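Local structure of protein LST4 (4ZY8) at residues 84-89 with 94-99; 129-134 with 149-154. The protein is probably required for protein trafficking from the Golgi to the plasma membrane and so for amino acid uptake, this chain being its longin domain. One frame throughout, in Å; residues are numbered along the deposited sequence.

Contact 1: 84-89 with 94-99; sequences RIFYLN and LRIAIS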
loop_
_atom_site.group_PDB
_atom_site.type_symbol
_atom_site.label_atom_id
_atom_site.label_comp_id
_atom_site.label_asym_id
_atom_site.label_seq_id
_atom_site.Cartn_x
_atom_site.Cartn_y
_atom_site.Cartn_z
ATOM N N ARG A 84 -3.712 -1.364 1.587
ATOM C CA ARG A 84 -3.971 -2.796 1.671
ATOM C C ARG A 84 -2.983 -3.393 2.657
ATOM O O ARG A 84 -1.770 -3.302 2.453
ATOM C CB ARG A 84 -3.820 -3.458 0.298
ATOM C CG ARG A 84 -3.630 -4.993 0.303
ATOM C CD ARG A 84 -4.883 -5.758 0.763
ATOM N NE ARG A 84 -6.090 -5.384 0.001
ATOM C CZ ARG A 84 -6.579 -6.026 -1.057
ATOM N NH1 ARG A 84 -5.978 -7.112 -1.543
ATOM N NH2 ARG A 84 -7.688 -5.569 -1.632
ATOM N N ILE A 85 -3.476 -4.025 3.714
ATOM C CA ILE A 85 -2.557 -4.602 4.680
ATOM C C ILE A 85 -2.901 -6.092 4.803
ATOM O O ILE A 85 -4.060 -6.459 4.783
ATOM C CB ILE A 85 -2.619 -3.828 6.029
ATOM C CG1 ILE A 85 -1.504 -4.234 6.980
ATOM C CG2 ILE A 85 -4.000 -3.897 6.677
ATOM C CD1 ILE A 85 -1.293 -3.196 8.064
ATOM N N PHE A 86 -1.890 -6.951 4.813
ATOM C CA PHE A 86 -2.107 -8.398 4.818
ATOM C C PHE A 86 -0.996 -9.127 5.545
ATOM O O PHE A 86 0.073 -8.565 5.776
ATOM C CB PHE A 86 -2.224 -8.948 3.392
ATOM C CG PHE A 86 -1.046 -8.623 2.511
ATOM C CD1 PHE A 86 -0.980 -7.411 1.847
ATOM C CD2 PHE A 86 -0.027 -9.544 2.323
ATOM C CE1 PHE A 86 0.104 -7.099 1.031
ATOM C CE2 PHE A 86 1.057 -9.247 1.508
ATOM C CZ PHE A 86 1.119 -8.013 0.860
ATOM N N TYR A 87 -1.235 -10.379 5.873
ATOM C CA TYR A 87 -0.273 -11.214 6.551
ATOM C C TYR A 87 0.433 -12.163 5.595
ATOM O O TYR A 87 -0.148 -12.596 4.638
ATOM C CB TYR A 87 -0.977 -12.017 7.636
ATOM C CG TYR A 87 -1.530 -11.191 8.753
ATOM C CD1 TYR A 87 -2.787 -10.654 8.676
ATOM C CD2 TYR A 87 -0.791 -10.946 9.884
ATOM C CE1 TYR A 87 -3.286 -9.891 9.680
ATOM C CE2 TYR A 87 -1.288 -10.188 10.902
ATOM C CZ TYR A 87 -2.541 -9.660 10.795
ATOM O OH TYR A 87 -3.046 -8.911 11.796
ATOM N N LEU A 88 1.670 -12.528 5.888
ATOM C CA LEU A 88 2.381 -13.463 5.038
ATOM C C LEU A 88 1.656 -14.766 4.927
ATOM O O LEU A 88 1.610 -15.352 3.894
ATOM C CB LEU A 88 3.803 -13.693 5.508
ATOM C CG LEU A 88 4.495 -14.986 5.048
ATOM C CD1 LEU A 88 4.296 -15.345 3.594
ATOM C CD2 LEU A 88 5.952 -15.049 5.426
ATOM N N ASN A 89 1.107 -15.227 6.022
ATOM C CA ASN A 89 0.376 -16.470 6.035
ATOM C C ASN A 89 -0.429 -16.595 7.319
ATOM O O ASN A 89 -0.421 -15.690 8.153
ATOM C CB ASN A 89 1.339 -17.659 5.885
ATOM C CG ASN A 89 2.484 -17.623 6.889
ATOM O OD1 ASN A 89 2.254 -17.687 8.095
ATOM N ND2 ASN A 89 3.725 -17.537 6.394
ATOM N N LEU A 94 3.074 -10.873 11.546
ATOM C CA LEU A 94 3.673 -9.703 10.897
ATOM C C LEU A 94 2.875 -9.227 9.685
ATOM O O LEU A 94 2.477 -10.035 8.852
ATOM C CB LEU A 94 5.113 -10.020 10.477
ATOM C CG LEU A 94 6.103 -10.390 11.589
ATOM C CD1 LEU A 94 7.498 -10.524 11.022
ATOM C CD2 LEU A 94 6.092 -9.317 12.665
ATOM N N ARG A 95 2.719 -7.916 9.541
ATOM C CA ARG A 95 1.908 -7.371 8.461
ATOM C C ARG A 95 2.751 -6.710 7.367
ATOM O O ARG A 95 3.834 -6.170 7.633
ATOM C CB ARG A 95 0.909 -6.356 9.025
ATOM C CG ARG A 95 -0.175 -6.974 9.895
ATOM C CD ARG A 95 -1.044 -5.921 10.550
ATOM N NE ARG A 95 -0.266 -5.068 11.433
ATOM C CZ ARG A 95 -0.726 -3.955 11.986
ATOM N NH1 ARG A 95 -1.973 -3.565 11.741
ATOM N NH2 ARG A 95 0.053 -3.237 12.789
ATOM N N ILE A 96 2.278 -6.828 6.129
ATOM C CA ILE A 96 2.834 -6.091 5.009
ATOM C C ILE A 96 1.783 -5.097 4.548
ATOM O O ILE A 96 0.598 -5.431 4.482
ATOM C CB ILE A 96 3.223 -6.999 3.839
ATOM C CG1 ILE A 96 4.364 -7.932 4.231
ATOM C CG2 ILE A 96 3.630 -6.171 2.636
ATOM C CD1 ILE A 96 4.760 -8.879 3.106
ATOM N N ALA A 97 2.204 -3.885 4.211
ATOM C CA ALA A 97 1.267 -2.884 3.742
ATOM C C ALA A 97 1.654 -2.328 2.369
ATOM O O ALA A 97 2.836 -2.085 2.062
ATOM C CB ALA A 97 1.146 -1.750 4.743
ATOM N N ILE A 98 0.632 -2.162 1.543
ATOM C CA ILE A 98 0.754 -1.446 0.284
ATOM C C ILE A 98 -0.111 -0.204 0.416
ATOM O O ILE A 98 -1.342 -0.313 0.466
ATOM C CB ILE A 98 0.303 -2.299 -0.912
ATOM C CG1 ILE A 98 1.073 -3.622 -0.921
ATOM C CG2 ILE A 98 0.468 -1.515 -2.223
ATOM C CD1 ILE A 98 0.619 -4.574 -1.940
ATOM N N SER A 99 0.521 0.963 0.525
ATOM C CA SER A 99 -0.214 2.202 0.810
ATOM C C SER A 99 -0.005 3.258 -0.262
ATOM O O SER A 99 1.103 3.439 -0.770
ATOM C CB SER A 99 0.209 2.799 2.164
ATOM O OG SER A 99 0.087 1.882 3.234
#
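The Phe-86 ring lies over Ile-96 at the heart of a beta hairpin, strands 79-87 and 95-103 of the antiparallel longin-domain sheet. CB of Ile-96 sits under one ring face, 4.1 Å from the Phe-86 ring centroid, a CH-pi contact offset toward the rim near CZ. CG of Phe-86 stands between the backbone N and the carbonyl carbon (chi1 56°), which brings the ring across the partner strand; its CE1 edge also reaches Ile-98 CD1 at 3.9 Å. Helix 114-134 covers this face through Leu-128, Leu-129 and Leu-132. With the Phe-86 ring cut back to an alanine here, Ile-96 CB and CG2 would probably lose their aromatic cover and a gap would open beneath that helix. On the other face of the sheet, Arg-95 threads its aliphatic chain between Ile-85 and Tyr-87: CD meets Ile-85 CD1 at 3.7 Å, while CG lies over the Tyr-87 ring, 3.5 Å from CE2. The guanidinium goes on to a salt bridge with Glu-18. Back on the Phe-86 face, Arg-84, bent at chi2 and chi3, turns its charge away from the hairpin to Asp-69, Asp-122 and Glu-125. Its backbone is paired with Ile-98, whose N donates to Arg-84 O at 2.8 Å.

Contact 2: 129-134 with 149-154; sequences LKYLAK and CIEVAA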
loop_
_atom_site.group_PDB
_atom_site.type_symbol
_atom_site.label_atom_id
_atom_site.label_comp_id
_atom_site.label_asym_id
_atom_site.label_seq_id
_atom_site.Cartn_x
_atom_site.Cartn_y
_atom_site.Cartn_z
ATOM N N LEU A 129 3.552 -11.790 -2.052
ATOM C CA LEU A 129 3.535 -13.083 -1.361
ATOM C C LEU A 129 4.345 -14.139 -2.101
ATOM O O LEU A 129 5.022 -14.949 -1.482
ATOM C CB LEU A 129 2.094 -13.583 -1.158
ATOM C CG LEU A 129 1.293 -12.781 -0.128
ATOM C CD1 LEU A 129 -0.168 -13.272 -0.043
ATOM C CD2 LEU A 129 1.995 -12.858 1.237
ATOM N N LYS A 130 4.302 -14.110 -3.425
ATOM C CA LYS A 130 5.090 -15.040 -4.227
ATOM C C LYS A 130 6.592 -14.811 -4.084
ATOM O O LYS A 130 7.376 -15.765 -4.182
ATOM C CB LYS A 130 4.676 -14.970 -5.698
ATOM C CG LYS A 130 3.369 -15.689 -5.966
ATOM C CD LYS A 130 3.594 -17.198 -5.953
ATOM C CE LYS A 130 2.310 -17.959 -6.230
ATOM N NZ LYS A 130 2.422 -19.378 -5.760
ATOM N N TYR A 131 7.001 -13.564 -3.904
ATOM C CA TYR A 131 8.383 -13.243 -3.621
ATOM C C TYR A 131 8.818 -13.930 -2.353
ATOM O O TYR A 131 9.866 -14.500 -2.296
ATOM C CB TYR A 131 8.628 -11.737 -3.506
ATOM C CG TYR A 131 10.005 -11.425 -2.990
ATOM C CD1 TYR A 131 11.060 -11.255 -3.843
ATOM C CD2 TYR A 131 10.257 -11.412 -1.649
ATOM C CE1 TYR A 131 12.321 -11.016 -3.368
ATOM C CE2 TYR A 131 11.498 -11.167 -1.168
ATOM C CZ TYR A 131 12.524 -10.974 -2.035
ATOM O OH TYR A 131 13.748 -10.738 -1.558
ATOM N N LEU A 132 7.994 -13.835 -1.341
ATOM C CA LEU A 132 8.309 -14.431 -0.045
ATOM C C LEU A 132 8.444 -15.949 -0.157
ATOM O O LEU A 132 9.323 -16.544 0.469
ATOM C CB LEU A 132 7.248 -14.046 0.985
ATOM C CG LEU A 132 7.274 -12.538 1.226
ATOM C CD1 LEU A 132 6.201 -12.114 2.181
ATOM C CD2 LEU A 132 8.638 -12.133 1.756
ATOM N N ALA A 133 7.568 -16.560 -0.952
ATOM C CA ALA A 133 7.607 -17.988 -1.256
ATOM C C ALA A 133 8.853 -18.373 -2.058
ATOM O O ALA A 133 9.407 -19.449 -1.864
ATOM C CB ALA A 133 6.340 -18.408 -2.016
ATOM N N LYS A 134 9.298 -17.509 -2.941
ATOM C CA LYS A 134 10.440 -17.803 -3.748
ATOM C C LYS A 134 11.609 -17.944 -2.842
ATOM O O LYS A 134 12.340 -18.898 -2.902
ATOM C CB LYS A 134 10.723 -16.681 -4.735
ATOM C CG LYS A 134 11.832 -16.991 -5.728
ATOM C CD LYS A 134 12.047 -15.901 -6.763
ATOM C CE LYS A 134 12.539 -14.621 -6.130
ATOM N NZ LYS A 134 12.473 -13.499 -7.087
ATOM N N CYS A 149 14.501 -6.484 -7.950
ATOM C CA CYS A 149 13.359 -7.283 -7.549
ATOM C C CYS A 149 12.176 -7.076 -8.453
ATOM O O CYS A 149 11.513 -6.098 -8.348
ATOM C CB CYS A 149 12.987 -6.942 -6.114
ATOM S SG CYS A 149 11.630 -7.870 -5.414
ATOM N N ILE A 150 11.923 -8.003 -9.342
ATOM C CA ILE A 150 10.854 -7.793 -10.316
ATOM C C ILE A 150 9.467 -7.739 -9.654
ATOM O O ILE A 150 8.580 -7.046 -10.148
ATOM C CB ILE A 150 10.874 -8.857 -11.439
ATOM C CG1 ILE A 150 10.492 -10.239 -10.926
ATOM C CG2 ILE A 150 12.249 -8.860 -12.123
ATOM C CD1 ILE A 150 10.212 -11.226 -12.040
ATOM N N GLU A 151 9.295 -8.444 -8.535
ATOM C CA GLU A 151 7.986 -8.485 -7.868
ATOM C C GLU A 151 7.613 -7.101 -7.327
ATOM O O GLU A 151 6.476 -6.671 -7.472
ATOM C CB GLU A 151 7.968 -9.519 -6.731
ATOM C CG GLU A 151 7.995 -10.974 -7.212
ATOM C CD GLU A 151 9.414 -11.504 -7.425
ATOM O OE1 GLU A 151 10.357 -10.686 -7.470
ATOM O OE2 GLU A 151 9.593 -12.738 -7.510
ATOM N N VAL A 152 8.570 -6.389 -6.733
ATOM C CA VAL A 152 8.308 -5.031 -6.270
ATOM C C VAL A 152 8.090 -4.063 -7.447
ATOM O O VAL A 152 7.213 -3.190 -7.394
ATOM C CB VAL A 152 9.455 -4.501 -5.376
ATOM C CG1 VAL A 152 9.250 -3.025 -5.056
ATOM C CG2 VAL A 152 9.530 -5.309 -4.091
ATOM N N ALA A 153 8.896 -4.200 -8.499
ATOM C CA ALA A 153 8.713 -3.366 -9.673
ATOM C C ALA A 153 7.341 -3.612 -10.317
ATOM O O ALA A 153 6.708 -2.670 -10.806
ATOM C CB ALA A 153 9.814 -3.615 -10.690
ATOM N N ALA A 154 6.890 -4.866 -10.331
ATOM C CA ALA A 154 5.583 -5.191 -10.905
ATOM C C ALA A 154 4.452 -4.460 -10.157
ATOM O O ALA A 154 3.485 -4.006 -10.780
ATOM C CB ALA A 154 5.343 -6.701 -10.882
#
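Tyr-131 and Glu-151 meet through different choices at chi1: Tyr-131 has CG anti to its backbone N (170°), whereas Glu-151 has CG anti to its carbonyl carbon (-71°) and then bends at chi2 (87°), which turns its carboxylate to the ring edge, within reach of Lys-134. The two side chains cross at about a right angle. Near their bases, Glu-151 CG packs on Tyr-131 CB at 3.8 Å; farther out, the carboxylate comes to the edge of the ring, with OE1 3.7 Å from Tyr-131 CD1 and the two planes nearly perpendicular. A carboxylate oxygen near the plane of the ring faces its slightly positive C-H rim, so this approach is probably mildly favourable. Lys-134, one turn further along, runs out extended until a bend at chi3 and gives NZ to Glu-151 OE2 at 3.0 Å, a salt bridge that uses the syn lone pair; OE1 lies farther from the ammonium. In the longin domain this joins the C-terminal end of helix 114-134 to the start of helix 150-166, two helices on the same side of the sheet. Cys-149 is the N-cap of the second helix, its SG accepting a weak, 3.6 Å hydrogen bond from Val-152 N. The same sulfur touches the tyrosine obliquely, 4.4 Å from the Tyr-131 ring centroid, a sulfur-aromatic contact. Leu-140 and Pro-141 from the connecting loop also pack on Tyr-131, and Trp-144 packs on both Cys-149 and Val-152.

From the N terminus, strands 12-17 and 29-35 and helix 47-55 come first, then strand 68-74 leads into the hairpin. Contact 1 closes the short turn between 84-89 and 94-99, and strand 95-103 then pairs with strand 12-17. After helix 107-112, helix 114-134 packs on the sheet; contact 2 closes the longer, partly unmodelled loop from 129-134 to 149-154. The contacts follow in series, neither enclosing the other, with centres about 14 Å apart. Helix 114-134 links them: Leu-129 and Leu-132, inside segment 129-134, pack on Phe-86, Leu-88 and Ile-96, while Tyr-131 and Lys-134 face helix 150-166.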